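Local coordinates for tyrosine-protein phosphatase non-receptor type 18 (Homo sapiens, PDB 2OC3) that removes phosphate from phosphotyrosine in proteins, among them autophosphorylated tyrosine kinases, through its catalytic domain, at residues P111-W124 with R147-F161. Numbering follows the deposited sequence.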
loop_
_atom_site.group_PDB
_atom_site.type_symbol
_atom_site.label_atom_id
_atom_site.label_comp_id
_atom_site.label_asym_id
_atom_site.label_seq_id
_atom_site.Cartn_x
_atom_site.Cartn_y
_atom_site.Cartn_z
ATOM N N PRO A 111 -3.076 10.464 -3.321
ATOM C CA PRO A 111 -2.919 11.447 -4.383
ATOM C C PRO A 111 -3.223 12.890 -3.970
ATOM O O PRO A 111 -4.034 13.138 -3.051
ATOM C CB PRO A 111 -3.870 10.944 -5.459
ATOM C CG PRO A 111 -4.825 10.108 -4.760
ATOM C CD PRO A 111 -4.084 9.449 -3.655
ATOM N N LEU A 112 -2.544 13.817 -4.656
ATOM C CA LEU A 112 -2.757 15.249 -4.498
ATOM C C LEU A 112 -3.777 15.716 -5.525
ATOM O O LEU A 112 -4.076 14.992 -6.481
ATOM C CB LEU A 112 -1.414 15.950 -4.775
ATOM C CG LEU A 112 -0.293 15.620 -3.795
ATOM C CD1 LEU A 112 1.066 15.909 -4.436
ATOM C CD2 LEU A 112 -0.406 16.432 -2.544
ATOM N N PRO A 113 -4.283 16.956 -5.397
ATOM C CA PRO A 113 -5.239 17.393 -6.412
ATOM C C PRO A 113 -4.731 17.245 -7.859
ATOM O O PRO A 113 -5.451 16.748 -8.745
ATOM C CB PRO A 113 -5.507 18.871 -6.028
ATOM C CG PRO A 113 -5.227 18.927 -4.605
ATOM C CD PRO A 113 -4.064 17.980 -4.366
ATOM N N HIS A 114 -3.462 17.585 -8.044
ATOM C CA HIS A 114 -2.834 17.501 -9.350
ATOM C C HIS A 114 -2.201 16.150 -9.685
ATOM O O HIS A 114 -1.600 16.025 -10.767
ATOM C CB HIS A 114 -1.787 18.595 -9.519
ATOM C CG HIS A 114 -0.810 18.674 -8.400
ATOM N ND1 HIS A 114 -1.147 19.146 -7.146
ATOM C CD2 HIS A 114 0.496 18.318 -8.330
ATOM C CE1 HIS A 114 -0.085 19.092 -6.362
ATOM N NE2 HIS A 114 0.922 18.590 -7.056
ATOM N N THR A 115 -2.317 15.146 -8.801
ATOM C CA THR A 115 -1.919 13.783 -9.188
ATOM C C THR A 115 -3.086 12.767 -9.198
ATOM O O THR A 115 -2.866 11.580 -9.416
ATOM C CB THR A 115 -0.757 13.232 -8.392
ATOM O OG1 THR A 115 -1.181 12.927 -7.058
ATOM C CG2 THR A 115 0.430 14.201 -8.381
ATOM N N LEU A 116 -4.322 13.237 -9.028
ATOM C CA LEU A 116 -5.512 12.369 -9.114
ATOM C C LEU A 116 -5.557 11.604 -10.426
ATOM O O LEU A 116 -5.826 10.414 -10.484
ATOM C CB LEU A 116 -6.802 13.175 -8.976
ATOM C CG LEU A 116 -7.184 13.670 -7.588
ATOM C CD1 LEU A 116 -8.533 14.412 -7.688
ATOM C CD2 LEU A 116 -7.330 12.527 -6.579
ATOM N N LEU A 117 -5.301 12.315 -11.514
ATOM C CA LEU A 117 -5.320 11.696 -12.830
ATOM C C LEU A 117 -4.236 10.603 -12.894
ATOM O O LEU A 117 -4.452 9.499 -13.463
ATOM C CB LEU A 117 -5.145 12.756 -13.956
ATOM C CG LEU A 117 -4.953 12.210 -15.363
ATOM C CD1 LEU A 117 -6.130 11.333 -15.753
ATOM C CD2 LEU A 117 -4.820 13.377 -16.338
ATOM N N ASP A 118 -3.048 10.896 -12.352
ATOM C CA ASP A 118 -1.973 9.904 -12.366
ATOM C C ASP A 118 -2.298 8.645 -11.554
ATOM O O ASP A 118 -1.967 7.518 -11.928
ATOM C CB ASP A 118 -0.674 10.532 -11.916
ATOM C CG ASP A 118 -0.191 11.639 -12.854
ATOM O OD1 ASP A 118 -0.523 11.586 -14.069
ATOM O OD2 ASP A 118 0.530 12.537 -12.344
ATOM N N PHE A 119 -2.946 8.843 -10.410
ATOM C CA PHE A 119 -3.425 7.733 -9.608
ATOM C C PHE A 119 -4.353 6.813 -10.411
ATOM O O PHE A 119 -4.192 5.600 -10.410
ATOM C CB PHE A 119 -4.130 8.263 -8.353
ATOM C CG PHE A 119 -4.657 7.213 -7.472
ATOM C CD1 PHE A 119 -3.847 6.662 -6.487
ATOM C CD2 PHE A 119 -5.974 6.811 -7.555
ATOM C CE1 PHE A 119 -4.354 5.701 -5.609
ATOM C CE2 PHE A 119 -6.469 5.838 -6.715
ATOM C CZ PHE A 119 -5.652 5.275 -5.754
ATOM N N TRP A 120 -5.298 7.405 -11.138
ATOM C CA TRP A 120 -6.194 6.556 -11.976
ATOM C C TRP A 120 -5.476 5.944 -13.172
ATOM O O TRP A 120 -5.757 4.822 -13.545
ATOM C CB TRP A 120 -7.468 7.305 -12.364
ATOM C CG TRP A 120 -8.409 7.422 -11.195
ATOM C CD1 TRP A 120 -8.752 8.557 -10.521
ATOM C CD2 TRP A 120 -9.076 6.341 -10.538
ATOM N NE1 TRP A 120 -9.582 8.239 -9.479
ATOM C CE2 TRP A 120 -9.827 6.902 -9.475
ATOM C CE3 TRP A 120 -9.140 4.970 -10.745
ATOM C CZ2 TRP A 120 -10.617 6.113 -8.616
ATOM C CZ3 TRP A 120 -9.953 4.199 -9.903
ATOM C CH2 TRP A 120 -10.650 4.787 -8.847
ATOM N N ARG A 121 -4.497 6.644 -13.758
ATOM C CA ARG A 121 -3.677 6.004 -14.798
ATOM C C ARG A 121 -2.980 4.741 -14.272
ATOM O O ARG A 121 -2.892 3.703 -14.953
ATOM C CB ARG A 121 -2.613 6.981 -15.316
ATOM C CG ARG A 121 -3.136 8.119 -16.194
ATOM C CD ARG A 121 -2.073 9.248 -16.379
ATOM N NE ARG A 121 -0.945 8.771 -17.136
ATOM C CZ ARG A 121 0.328 9.169 -17.007
ATOM N NH1 ARG A 121 0.726 10.085 -16.126
ATOM N NH2 ARG A 121 1.195 8.637 -17.829
ATOM N N LEU A 122 -2.478 4.835 -13.036
ATOM C CA LEU A 122 -1.827 3.702 -12.368
ATOM C C LEU A 122 -2.834 2.562 -12.222
ATOM O O LEU A 122 -2.568 1.437 -12.661
ATOM C CB LEU A 122 -1.251 4.128 -11.002
ATOM C CG LEU A 122 -0.570 3.089 -10.115
ATOM C CD1 LEU A 122 0.286 3.814 -9.068
ATOM C CD2 LEU A 122 -1.562 2.208 -9.383
ATOM N N VAL A 123 -3.996 2.864 -11.623
ATOM C CA VAL A 123 -4.991 1.829 -11.374
ATOM C C VAL A 123 -5.411 1.180 -12.714
ATOM O O VAL A 123 -5.512 -0.043 -12.830
ATOM C CB VAL A 123 -6.185 2.445 -10.636
ATOM C CG1 VAL A 123 -7.374 1.474 -10.634
ATOM C CG2 VAL A 123 -5.767 2.854 -9.229
ATOM N N TRP A 124 -5.642 2.004 -13.731
ATOM C CA TRP A 124 -6.118 1.462 -15.020
ATOM C C TRP A 124 -5.030 0.646 -15.732
ATOM O O TRP A 124 -5.218 -0.476 -16.200
ATOM C CB TRP A 124 -6.549 2.623 -15.899
ATOM C CG TRP A 124 -7.360 2.179 -17.095
ATOM C CD1 TRP A 124 -6.880 1.822 -18.326
ATOM C CD2 TRP A 124 -8.775 1.953 -17.132
ATOM N NE1 TRP A 124 -7.904 1.407 -19.131
ATOM C CE2 TRP A 124 -9.083 1.516 -18.446
ATOM C CE3 TRP A 124 -9.810 2.115 -16.215
ATOM C CZ2 TRP A 124 -10.375 1.189 -18.831
ATOM C CZ3 TRP A 124 -11.102 1.810 -16.627
ATOM C CH2 TRP A 124 -11.358 1.352 -17.920
ATOM N N ARG A 147 -9.729 13.087 -2.004
ATOM C CA ARG A 147 -10.778 12.145 -2.355
ATOM C C ARG A 147 -10.666 11.870 -3.850
ATOM O O ARG A 147 -10.754 12.788 -4.690
ATOM C CB ARG A 147 -12.159 12.705 -2.029
ATOM C CG ARG A 147 -13.248 11.821 -2.566
ATOM C CD ARG A 147 -14.581 12.141 -1.956
ATOM N NE ARG A 147 -15.052 13.483 -2.289
ATOM C CZ ARG A 147 -15.668 13.809 -3.426
ATOM N NH1 ARG A 147 -15.848 12.919 -4.407
ATOM N NH2 ARG A 147 -16.091 15.066 -3.618
ATOM N N TYR A 148 -10.498 10.596 -4.187
ATOM C CA TYR A 148 -10.445 10.138 -5.567
ATOM C C TYR A 148 -11.602 9.261 -5.962
ATOM O O TYR A 148 -11.676 8.823 -7.117
ATOM C CB TYR A 148 -9.135 9.422 -5.796
ATOM C CG TYR A 148 -8.876 8.272 -4.832
ATOM C CD1 TYR A 148 -9.428 6.996 -5.058
ATOM C CD2 TYR A 148 -8.020 8.429 -3.735
ATOM C CE1 TYR A 148 -9.199 5.941 -4.224
ATOM C CE2 TYR A 148 -7.799 7.345 -2.850
ATOM C CZ TYR A 148 -8.367 6.100 -3.125
ATOM O OH TYR A 148 -8.106 5.026 -2.326
ATOM N N TRP A 149 -12.480 8.970 -5.012
ATOM C CA TRP A 149 -13.695 8.167 -5.213
ATOM C C TRP A 149 -14.897 9.107 -5.309
ATOM O O TRP A 149 -14.852 10.262 -4.867
ATOM C CB TRP A 149 -13.857 7.165 -4.076
ATOM C CG TRP A 149 -13.972 7.788 -2.728
ATOM C CD1 TRP A 149 -15.112 8.153 -2.108
ATOM C CD2 TRP A 149 -12.889 8.159 -1.830
ATOM N NE1 TRP A 149 -14.839 8.738 -0.902
ATOM C CE2 TRP A 149 -13.480 8.758 -0.707
ATOM C CE3 TRP A 149 -11.487 8.048 -1.868
ATOM C CZ2 TRP A 149 -12.753 9.201 0.365
ATOM C CZ3 TRP A 149 -10.756 8.534 -0.796
ATOM C CH2 TRP A 149 -11.385 9.129 0.294
ATOM N N ALA A 150 -15.970 8.584 -5.902
ATOM C CA ALA A 150 -17.198 9.333 -6.128
ATOM C C ALA A 150 -18.072 9.211 -4.908
ATOM O O ALA A 150 -17.904 8.318 -4.073
ATOM C CB ALA A 150 -17.921 8.799 -7.349
ATOM N N GLN A 151 -18.987 10.170 -4.795
ATOM C CA GLN A 151 -19.997 10.137 -3.746
ATOM C C GLN A 151 -21.366 9.840 -4.349
ATOM O O GLN A 151 -21.535 9.823 -5.566
ATOM C CB GLN A 151 -19.962 11.434 -2.931
ATOM C CG GLN A 151 -18.656 11.497 -2.119
ATOM C CD GLN A 151 -18.490 12.729 -1.241
ATOM O OE1 GLN A 151 -17.929 12.635 -0.145
ATOM N NE2 GLN A 151 -18.925 13.889 -1.731
ATOM N N GLU A 152 -22.320 9.540 -3.479
ATOM C CA GLU A 152 -23.653 9.125 -3.922
ATOM C C GLU A 152 -24.264 10.170 -4.838
ATOM O O GLU A 152 -24.306 11.351 -4.491
ATOM C CB GLU A 152 -24.570 8.876 -2.717
ATOM C CG GLU A 152 -25.993 8.461 -3.084
ATOM N N GLN A 153 -24.690 9.730 -6.018
ATOM C CA GLN A 153 -25.264 10.611 -7.030
ATOM C C GLN A 153 -24.360 11.796 -7.396
ATOM O O GLN A 153 -24.844 12.856 -7.798
ATOM C CB GLN A 153 -26.643 11.109 -6.571
ATOM C CG GLN A 153 -27.662 9.993 -6.372
ATOM C CD GLN A 153 -28.976 10.500 -5.807
ATOM O OE1 GLN A 153 -29.016 11.493 -5.073
ATOM N NE2 GLN A 153 -30.062 9.812 -6.140
ATOM N N GLU A 154 -23.048 11.614 -7.268
ATOM C CA GLU A 154 -22.090 12.657 -7.632
ATOM C C GLU A 154 -20.859 11.980 -8.218
ATOM O O GLU A 154 -19.860 11.818 -7.522
ATOM C CB GLU A 154 -21.690 13.505 -6.420
ATOM N N PRO A 155 -20.943 11.571 -9.493
ATOM C CA PRO A 155 -19.745 11.036 -10.143
ATOM C C PRO A 155 -18.622 12.054 -10.163
ATOM O O PRO A 155 -18.868 13.272 -10.205
ATOM C CB PRO A 155 -20.201 10.776 -11.582
ATOM C CG PRO A 155 -21.689 10.614 -11.489
ATOM C CD PRO A 155 -22.113 11.541 -10.391
ATOM N N LEU A 156 -17.402 11.556 -10.165
ATOM C CA LEU A 156 -16.214 12.387 -10.173
ATOM C C LEU A 156 -15.536 12.264 -11.538
ATOM O O LEU A 156 -15.212 11.154 -11.955
ATOM C CB LEU A 156 -15.295 11.915 -9.061
ATOM C CG LEU A 156 -13.986 12.636 -8.822
ATOM C CD1 LEU A 156 -14.230 14.141 -8.658
ATOM C CD2 LEU A 156 -13.349 12.034 -7.577
ATOM N N GLN A 157 -15.364 13.386 -12.240
ATOM C CA GLN A 157 -14.575 13.425 -13.474
ATOM C C GLN A 157 -13.163 13.890 -13.119
ATOM O O GLN A 157 -12.966 14.966 -12.546
ATOM C CB GLN A 157 -15.220 14.348 -14.524
ATOM C CG GLN A 157 -14.626 14.231 -15.941
ATOM C CD GLN A 157 -15.140 13.012 -16.728
ATOM O OE1 GLN A 157 -16.314 12.648 -16.637
ATOM N NE2 GLN A 157 -14.259 12.384 -17.495
ATOM N N THR A 158 -12.188 13.052 -13.407
ATOM C CA THR A 158 -10.799 13.387 -13.271
ATOM C C THR A 158 -10.140 13.154 -14.607
ATOM O O THR A 158 -9.917 12.015 -15.024
ATOM C CB THR A 158 -10.120 12.503 -12.235
ATOM O OG1 THR A 158 -10.911 12.490 -11.029
ATOM C CG2 THR A 158 -8.700 13.030 -11.982
ATOM N N GLY A 159 -9.842 14.226 -15.327
ATOM C CA GLY A 159 -9.355 14.080 -16.670
ATOM C C GLY A 159 -10.329 13.225 -17.461
ATOM O O GLY A 159 -11.552 13.425 -17.407
ATOM N N LEU A 160 -9.767 12.236 -18.136
ATOM C CA LEU A 160 -10.518 11.329 -18.967
ATOM C C LEU A 160 -11.211 10.160 -18.204
ATOM O O LEU A 160 -11.832 9.319 -18.847
ATOM C CB LEU A 160 -9.581 10.753 -20.030
ATOM C CG LEU A 160 -8.990 11.726 -21.060
ATOM C CD1 LEU A 160 -8.016 10.956 -21.959
ATOM C CD2 LEU A 160 -10.098 12.380 -21.884
ATOM N N PHE A 161 -11.120 10.140 -16.876
ATOM C CA PHE A 161 -11.756 9.114 -16.026
ATOM C C PHE A 161 -13.034 9.630 -15.393
ATOM O O PHE A 161 -13.045 10.721 -14.863
ATOM C CB PHE A 161 -10.801 8.666 -14.921
ATOM C CG PHE A 161 -9.609 7.950 -15.414
ATOM C CD1 PHE A 161 -9.616 6.584 -15.588
ATOM C CD2 PHE A 161 -8.466 8.647 -15.743
ATOM C CE1 PHE A 161 -8.485 5.942 -16.095
ATOM C CE2 PHE A 161 -7.323 7.980 -16.204
ATOM C CZ PHE A 161 -7.358 6.641 -16.393
#
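In the protein tyrosine phosphatase domain, helix 116-125 packs on segment 147-161 through Tyr148, set against Phe119, and through an aromatic cluster of Trp120, Trp124 and Phe161. Tyr148 has its CG between backbone N and carbonyl carbon (chi1 55°), which turns the ring toward Phe119; CE2 of Phe119 lies over one face, 3.6 Å from Tyr148 CD1, with the planes oblique at 40°. Trp149 lies over the opposite face, and Pro111 CG comes within 3.8 Å of Tyr148 CD2. Trp120 serves both aromatics: its indole edge meets the Tyr148 backbone, NE1 giving O a weak, bent hydrogen bond of 3.2 Å, while its CB sits squarely over the Phe161 ring, a CH-pi contact 3.7 Å from the centroid. Leu117 CD1 touches the rim at Phe161 CD2 (3.6 Å), and the Phe161 edge meets the Trp124 face in an offset edge-to-face pair. Thr158 CG2 packs 3.6 Å from Leu116 CB. Tyr148 OH bonds His232 and Gln193; a leucine in place of Tyr148 would probably leave both without this hydroxyl and open a gap between Phe119 and Trp149. The helix thus packs on the hairpin of strands 156-158 and 161-170, at the edge of the classical phosphatase domain's mixed sheet.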